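Nicotinate phosphoribosyltransferase (PDB 4HL7) probably catalyses the ATP-driven formation of nicotinate ribonucleotide from nicotinate and phosphoribosyl diphosphate, a step in the biosynthesis of NAD. Local coordinates at residues A[26-31]-A[87-92]; A[41-46]-A[119-124]; A[179-184]-A[347-352]. One frame throughout, in Å; residues are numbered along the deposited sequence. Where two conformers were deposited one is given.

Contact 1 (A[26-31]-A[87-92]); sequences MMQAIH and ATFLQS
Phe89 packs its ring against Met27, Gln28 and His31. Its edge points at the face of the His31 imidazole in a T-shaped pair, with Phe89 CD1 3.6 Å from His31 CG and the two planes 63° apart. One face of the benzene ring lies against Gln28, whose CB stands 3.9 Å from the ring centroid in a CH-pi contact; further along the same side chain, Gln28 OE1 passes alongside Phe89 CB at 3.5 Å. Selenomethionine Met27 adds a Met-aromatic contact at the rim: its SE lies in the ring plane, and its CG is 3.8 Å from Phe89 CE1. The helical segments 26-31 and 87-92, in helices 21-33 and 87-93 of the N-terminal domain, cross at 102° with axes 10.5 Å apart at closest approach. A long, flat phenylalanine suits so wide a gap; with CG anti to the backbone N (chi1 167°), it reaches across to the other helix. Hydrogen bonds to neighbouring residues hold the polar ends. The Gln28 amide is fixed by Lys86 N, which donates to OE1, and by His84 O, which accepts from NE2. A glutamine, able both to donate and to accept, thus ties helix 21-33 to the chain just ahead of helix 87-93. His31 ND1 accepts a hydrogen bond from Arg126 NE, and Ser92 OG, 3.7 Å from His31 CE1, donates back to Phe89 O at 2.9 Å.

Contact 2 (A[41-46]-A[119-124]); sequences YELIVR and ISIRGS
Ile121 O lies 4.0 Å from Tyr41 CD2, at the edge of the tyrosine ring and near its plane. The Tyr41 side chain also touches Trp125, Thr128 and Ile375, and its OH is hydrogen-bonded to Glu233, the neighbour of His232, a residue predicted to be phosphorylated but unmodified here. The other flat group, the Glu42 carboxylate, sits on the opposite face of the sheet. Ser120 OG, in the conformer described (one of two), donates to Glu42 OE2 at 2.7 Å, from the syn side and 17° out of the carboxylate plane. A bend at chi2 (-67°) swings the carboxylate across toward Ser120 on the neighbouring strand, and Glu42 OE1 forms a salt bridge with Arg40. Polar residues suit this partly exposed face. Leucine and isoleucine suit the buried one, where Leu43 CD1 meets Ile121 CD1 at 3.8 Å. Between the faces, Tyr41 and Ile121 exchange two backbone bonds, as do Leu43 and Ile119; Leu43 N to Ile119 O is 2.8 Å. Glu42 and Ser120 form the non-hydrogen-bonded pair between them. The alternation of pair types is that of an antiparallel sheet; here helix 131-147 covers its apolar face, and strand 116-122 lies between 38-46 and 104-109.

Contact 3 (A[179-184]-A[347-352]); sequences FSLTEM and FGIGTF. With SO4 (sulfate ion), chain C.
Leu181, Thr182 and Glu183 run beside Phe347, Gly348 and Ile349 as adjacent parallel strands of the alpha/beta-barrel part of the enzyme, consistent with the TIM-barrel fold of its family. Four backbone bonds join them: Phe347 N to Ser180 O, Thr182 N to Phe347 O (2.8 Å), Ile349 N to Thr182 O, and Met184 N to Ile349 O (2.8 Å). On one face, Leu181 CD1 meets Ile349 CD1 at 3.6 Å, the two branched chains crossing at about a right angle. Phe179 CD1 approaches Phe347 CD1 at 4.2 Å. On the other face, the extended chain of selenomethionine Met184 lays SE 3.8 Å from Gly348 CA; with CG beside its backbone N (chi1 -69°), the chain reaches across to the neighbouring strand, over Gly348, and a glycine suits the place because it has no side chain to obstruct the selenium. A second shell of side chains surrounds these strands. Ser346 OG bonds with both Ser180 OG and Thr182 OG1, helix 329-339 packs on Phe347, and Glu183 is held by Thr213 and Gln195. Past Ile349 the chain enters helix 351-354 with Gly350 at the N-cap, where a sulfate, probably from the crystallisation liquor, binds. The helix end would favour an anion, consistent with a phosphate-binding place. Gly350 N donates to sulfate O1 at 2.8 Å, while Thr351 grips O2 twice, through N at 3.0 Å and through OG1 at 3.1 Å.

In the fold
Contacts 1 and 2 lie in the N-terminal domain and interleave along the chain: helix 21-33, strand 38-46, helix 87-93 and strand 116-122 follow in that order, so the segments of the two contacts alternate. Their centres are about 23 Å apart, and their nearest atoms about 6 Å apart. Contact 3 comes later in the chain, in the barrel domain, with its centre about 27 Å from that of contact 1 and about 26 Å from that of contact 2, on the opposite side of the chain's centre from contact 2. The domains are nevertheless tied together: strand 372-380, from after the barrel strands, joins the antiparallel sheet beside strand 38-46, and helix 232-241 touches helix 21-33.

Contact 1 (A[26-31]-A[87-92])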
# COMPACT_ATOMS: atom_id res chain seq x y z
N MSE A 26 7.35 -1.24 9.31
CA MSE A 26 6.88 -0.11 10.06
C MSE A 26 6.50 -0.58 11.46
O MSE A 26 6.71 0.16 12.42
CB MSE A 26 5.68 0.49 9.33
CG MSE A 26 5.34 1.84 9.83
SE MSE A 26 4.06 2.51 8.45
CE MSE A 26 4.50 2.18 6.91
N MSE A 27 6.04 -1.82 11.61
CA MSE A 27 5.78 -2.29 12.99
C MSE A 27 7.03 -2.27 13.85
O MSE A 27 6.99 -1.98 15.06
CB MSE A 27 5.23 -3.73 12.90
CG MSE A 27 4.78 -4.20 14.31
SE MSE A 27 4.13 -6.05 14.05
CE MSE A 27 3.69 -6.65 15.86
N GLN A 28 8.18 -2.61 13.26
CA GLN A 28 9.44 -2.45 14.01
C GLN A 28 9.69 -1.03 14.43
O GLN A 28 10.14 -0.79 15.60
CB GLN A 28 10.69 -3.02 13.30
CG GLN A 28 11.96 -2.48 14.00
CD GLN A 28 13.18 -3.22 13.62
OE1 GLN A 28 13.26 -4.45 13.82
NE2 GLN A 28 14.14 -2.52 13.04
N ALA A 29 9.45 -0.06 13.54
CA ALA A 29 9.77 1.33 13.90
C ALA A 29 8.83 1.83 14.98
O ALA A 29 9.20 2.54 15.92
CB ALA A 29 9.68 2.25 12.67
N ILE A 30 7.59 1.37 14.90
CA ILE A 30 6.54 1.77 15.90
C ILE A 30 6.88 1.06 17.24
O ILE A 30 6.77 1.67 18.34
CB ILE A 30 5.13 1.34 15.41
CG1 ILE A 30 4.76 2.20 14.19
CG2 ILE A 30 4.04 1.53 16.52
CD1 ILE A 30 3.67 1.54 13.34
N HIS A 31 7.29 -0.19 17.16
CA HIS A 31 7.73 -0.96 18.37
C HIS A 31 8.83 -0.20 19.10
O HIS A 31 8.82 -0.09 20.33
CB HIS A 31 8.18 -2.37 17.92
CG HIS A 31 8.94 -3.15 18.92
ND1 HIS A 31 8.35 -4.00 19.79
CD2 HIS A 31 10.33 -3.29 19.12
CE1 HIS A 31 9.30 -4.61 20.54
NE2 HIS A 31 10.51 -4.17 20.12
N ALA A 87 16.90 -8.15 16.09
CA ALA A 87 16.67 -9.43 16.79
C ALA A 87 15.65 -9.32 17.97
O ALA A 87 14.86 -10.26 18.20
CB ALA A 87 18.00 -9.99 17.29
N THR A 88 15.74 -8.25 18.75
CA THR A 88 14.81 -8.03 19.87
C THR A 88 13.37 -7.90 19.37
O THR A 88 12.44 -8.47 19.98
CB THR A 88 15.13 -6.80 20.75
OG1 THR A 88 15.31 -5.63 19.93
CG2 THR A 88 16.42 -7.07 21.60
N PHE A 89 13.18 -7.18 18.28
CA PHE A 89 11.83 -7.09 17.70
C PHE A 89 11.35 -8.46 17.19
O PHE A 89 10.20 -8.85 17.44
CB PHE A 89 11.73 -6.01 16.59
CG PHE A 89 10.46 -6.11 15.78
CD1 PHE A 89 9.21 -5.72 16.35
CD2 PHE A 89 10.49 -6.57 14.48
CE1 PHE A 89 8.04 -5.76 15.58
CE2 PHE A 89 9.29 -6.67 13.74
CZ PHE A 89 8.10 -6.23 14.29
N LEU A 90 12.21 -9.19 16.49
CA LEU A 90 11.78 -10.48 15.93
C LEU A 90 11.45 -11.46 17.07
O LEU A 90 10.53 -12.27 16.95
CB LEU A 90 12.82 -11.10 15.01
CG LEU A 90 13.01 -10.30 13.70
CD1 LEU A 90 13.97 -10.91 12.72
CD2 LEU A 90 11.64 -10.25 13.00
N GLN A 91 12.25 -11.41 18.15
CA GLN A 91 11.93 -12.27 19.32
C GLN A 91 10.53 -11.97 19.92
O GLN A 91 9.81 -12.91 20.30
CB GLN A 91 13.07 -12.23 20.39
CG GLN A 91 14.29 -12.99 19.88
N SER A 92 10.16 -10.70 19.94
CA SER A 92 8.83 -10.29 20.43
C SER A 92 7.69 -10.83 19.53
O SER A 92 6.61 -11.14 20.04
CB SER A 92 8.75 -8.77 20.70
OG SER A 92 8.40 -8.03 19.54

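Contact 2 (A[41-46]-A[119-124])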
# COMPACT_ATOMS: atom_id res chain seq x y z
N TYR A 41 -8.14 2.98 12.53
CA TYR A 41 -8.24 2.95 11.05
C TYR A 41 -9.67 2.78 10.67
O TYR A 41 -10.45 2.10 11.40
CB TYR A 41 -7.55 1.72 10.47
CG TYR A 41 -6.04 1.60 10.71
CD1 TYR A 41 -5.12 2.17 9.82
CD2 TYR A 41 -5.54 0.99 11.90
CE1 TYR A 41 -3.72 1.99 10.01
CE2 TYR A 41 -4.16 0.84 12.11
CZ TYR A 41 -3.26 1.37 11.19
OH TYR A 41 -1.88 1.20 11.43
N GLU A 42 -10.02 3.27 9.46
CA GLU A 42 -11.37 3.10 8.96
C GLU A 42 -11.35 2.57 7.56
O GLU A 42 -10.64 3.12 6.70
CB GLU A 42 -12.15 4.44 8.97
CG GLU A 42 -12.38 4.99 10.37
CD GLU A 42 -13.33 4.10 11.22
OE1 GLU A 42 -13.32 4.31 12.47
OE2 GLU A 42 -14.12 3.28 10.64
N LEU A 43 -12.14 1.54 7.31
CA LEU A 43 -12.19 1.02 5.96
C LEU A 43 -13.59 1.15 5.47
O LEU A 43 -14.55 0.96 6.22
CB LEU A 43 -11.78 -0.45 5.87
CG LEU A 43 -10.33 -0.81 6.23
CD1 LEU A 43 -10.23 -0.98 7.74
CD2 LEU A 43 -9.84 -2.06 5.51
N ILE A 44 -13.72 1.45 4.19
CA ILE A 44 -15.06 1.52 3.63
C ILE A 44 -15.08 0.73 2.33
O ILE A 44 -14.16 0.82 1.53
CB ILE A 44 -15.56 2.98 3.46
CG1 ILE A 44 -16.82 3.00 2.56
CG2 ILE A 44 -14.41 3.89 3.02
CD1 ILE A 44 -17.60 4.27 2.68
N VAL A 45 -16.07 -0.15 2.23
CA VAL A 45 -16.32 -0.89 1.02
C VAL A 45 -17.52 -0.24 0.36
O VAL A 45 -18.59 -0.17 0.96
CB VAL A 45 -16.62 -2.37 1.35
CG1 VAL A 45 -16.82 -3.19 0.08
CG2 VAL A 45 -15.49 -2.97 2.20
N ARG A 46 -17.35 0.21 -0.88
CA ARG A 46 -18.43 0.89 -1.64
C ARG A 46 -18.95 0.04 -2.83
O ARG A 46 -18.30 -0.94 -3.23
CB ARG A 46 -17.96 2.28 -2.13
N ILE A 119 -15.64 -1.01 8.42
CA ILE A 119 -14.83 -1.75 9.38
C ILE A 119 -13.95 -0.74 10.10
O ILE A 119 -13.26 0.06 9.45
CB ILE A 119 -13.97 -2.80 8.66
CG1 ILE A 119 -14.87 -3.81 7.92
CG2 ILE A 119 -13.05 -3.55 9.63
CD1 ILE A 119 -14.05 -4.65 6.96
N SER A 120 -13.91 -0.80 11.43
CA SER A 120 -13.13 0.15 12.26
C SER A 120 -12.12 -0.66 13.07
O SER A 120 -12.48 -1.69 13.66
CB SER A 120 -14.02 0.86 13.25
OG SER A 120 -15.05 1.62 12.61
N ILE A 121 -10.86 -0.26 13.03
CA ILE A 121 -9.83 -1.06 13.72
C ILE A 121 -9.19 -0.13 14.74
O ILE A 121 -8.69 0.93 14.37
CB ILE A 121 -8.80 -1.56 12.72
CG1 ILE A 121 -9.43 -2.49 11.66
CG2 ILE A 121 -7.67 -2.32 13.40
CD1 ILE A 121 -8.45 -2.78 10.54
N ARG A 122 -9.18 -0.53 16.02
CA ARG A 122 -8.70 0.33 17.11
C ARG A 122 -7.75 -0.44 18.04
O ARG A 122 -8.07 -1.57 18.42
CB ARG A 122 -9.88 0.74 18.03
CG ARG A 122 -11.00 1.57 17.39
CD ARG A 122 -12.01 1.96 18.46
NE ARG A 122 -12.99 3.00 18.06
CZ ARG A 122 -13.96 2.83 17.16
NH1 ARG A 122 -14.07 1.68 16.51
NH2 ARG A 122 -14.81 3.82 16.88
N GLY A 123 -6.66 0.20 18.49
CA GLY A 123 -5.77 -0.44 19.48
C GLY A 123 -4.44 0.25 19.45
O GLY A 123 -4.32 1.38 18.90
N SER A 124 -3.42 -0.39 20.01
CA SER A 124 -2.08 0.18 19.83
C SER A 124 -1.70 0.15 18.36
O SER A 124 -2.09 -0.74 17.60
CB SER A 124 -1.00 -0.54 20.65
OG SER A 124 -0.70 -1.81 20.15
O HOH W 1 -15.39 4.30 13.79

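Contact 3 (A[179-184]-A[347-352])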
# COMPACT_ATOMS: atom_id res chain seq x y z
N PHE A 179 12.73 -1.17 -18.13
CA PHE A 179 11.47 -1.62 -17.52
C PHE A 179 11.80 -2.47 -16.27
O PHE A 179 12.65 -3.38 -16.32
CB PHE A 179 10.63 -2.45 -18.51
CG PHE A 179 9.35 -3.00 -17.90
CD1 PHE A 179 8.24 -2.15 -17.64
CD2 PHE A 179 9.28 -4.33 -17.53
CE1 PHE A 179 7.09 -2.65 -17.03
CE2 PHE A 179 8.10 -4.86 -16.97
CZ PHE A 179 7.02 -4.00 -16.70
N SER A 180 11.16 -2.15 -15.15
CA SER A 180 11.37 -2.86 -13.87
C SER A 180 10.01 -2.92 -13.14
O SER A 180 9.31 -1.90 -13.07
CB SER A 180 12.28 -2.02 -13.00
OG SER A 180 12.43 -2.69 -11.77
N LEU A 181 9.65 -4.08 -12.60
CA LEU A 181 8.31 -4.30 -12.07
C LEU A 181 8.44 -4.70 -10.59
O LEU A 181 9.24 -5.59 -10.24
CB LEU A 181 7.61 -5.44 -12.88
CG LEU A 181 6.17 -5.79 -12.52
CD1 LEU A 181 5.29 -4.54 -12.59
CD2 LEU A 181 5.60 -6.83 -13.47
N THR A 182 7.71 -4.01 -9.71
CA THR A 182 7.63 -4.45 -8.32
C THR A 182 6.18 -4.88 -8.07
O THR A 182 5.23 -4.08 -8.23
CB THR A 182 7.98 -3.33 -7.36
OG1 THR A 182 9.33 -2.89 -7.61
CG2 THR A 182 7.93 -3.86 -5.92
N GLU A 183 5.98 -6.14 -7.74
CA GLU A 183 4.60 -6.58 -7.58
C GLU A 183 4.04 -6.09 -6.24
O GLU A 183 4.67 -6.25 -5.23
CB GLU A 183 4.56 -8.11 -7.69
CG GLU A 183 3.16 -8.66 -7.75
CD GLU A 183 2.49 -8.84 -6.35
OE1 GLU A 183 3.18 -8.97 -5.31
OE2 GLU A 183 1.24 -8.83 -6.32
N MSE A 184 2.83 -5.51 -6.24
CA MSE A 184 2.30 -4.88 -5.03
C MSE A 184 0.82 -5.13 -5.00
O MSE A 184 0.06 -4.29 -4.57
CB MSE A 184 2.56 -3.35 -4.95
CG MSE A 184 4.00 -3.00 -4.74
SE MSE A 184 4.00 -0.99 -4.57
CE MSE A 184 5.90 -1.03 -4.42
N PHE A 347 8.19 0.10 -11.35
CA PHE A 347 6.72 0.31 -11.32
C PHE A 347 6.06 -0.59 -10.31
O PHE A 347 6.15 -1.78 -10.44
CB PHE A 347 6.19 0.03 -12.74
CG PHE A 347 6.83 0.97 -13.74
CD1 PHE A 347 7.95 0.56 -14.50
CD2 PHE A 347 6.41 2.29 -13.81
CE1 PHE A 347 8.60 1.49 -15.35
CE2 PHE A 347 7.07 3.20 -14.68
CZ PHE A 347 8.16 2.78 -15.41
N GLY A 348 5.45 -0.00 -9.27
CA GLY A 348 4.77 -0.77 -8.26
C GLY A 348 3.34 -0.96 -8.70
O GLY A 348 2.55 -0.02 -8.62
N ILE A 349 3.02 -2.16 -9.17
CA ILE A 349 1.68 -2.44 -9.74
C ILE A 349 0.85 -3.44 -8.90
O ILE A 349 1.38 -4.46 -8.43
CB ILE A 349 1.81 -2.92 -11.16
CG1 ILE A 349 2.71 -1.91 -11.94
CG2 ILE A 349 0.42 -3.07 -11.77
CD1 ILE A 349 2.78 -2.18 -13.47
N GLY A 350 -0.40 -3.08 -8.66
CA GLY A 350 -1.27 -3.87 -7.77
C GLY A 350 -2.35 -4.54 -8.60
O GLY A 350 -2.13 -5.56 -9.22
N THR A 351 -3.51 -3.88 -8.63
CA THR A 351 -4.72 -4.36 -9.26
C THR A 351 -4.51 -4.91 -10.67
O THR A 351 -5.03 -5.96 -10.99
CB THR A 351 -5.74 -3.17 -9.28
OG1 THR A 351 -5.90 -2.69 -7.92
CG2 THR A 351 -7.03 -3.60 -9.74
N PHE A 352 -3.75 -4.18 -11.49
CA PHE A 352 -3.56 -4.56 -12.90
C PHE A 352 -2.92 -5.93 -12.98
O PHE A 352 -3.16 -6.67 -13.94
CB PHE A 352 -2.70 -3.52 -13.58
CG PHE A 352 -2.28 -3.88 -14.98
CD1 PHE A 352 -1.04 -4.45 -15.21
CD2 PHE A 352 -3.10 -3.58 -16.09
CE1 PHE A 352 -0.61 -4.73 -16.50
CE2 PHE A 352 -2.66 -3.86 -17.39
CZ PHE A 352 -1.40 -4.42 -17.58
S SO4 C . -2.71 -0.27 -7.89
O1 SO4 C . -1.74 -0.68 -8.97
O2 SO4 C . -3.19 -1.39 -7.00
O3 SO4 C . -2.12 0.88 -7.17
O4 SO4 C . -4.03 0.14 -8.45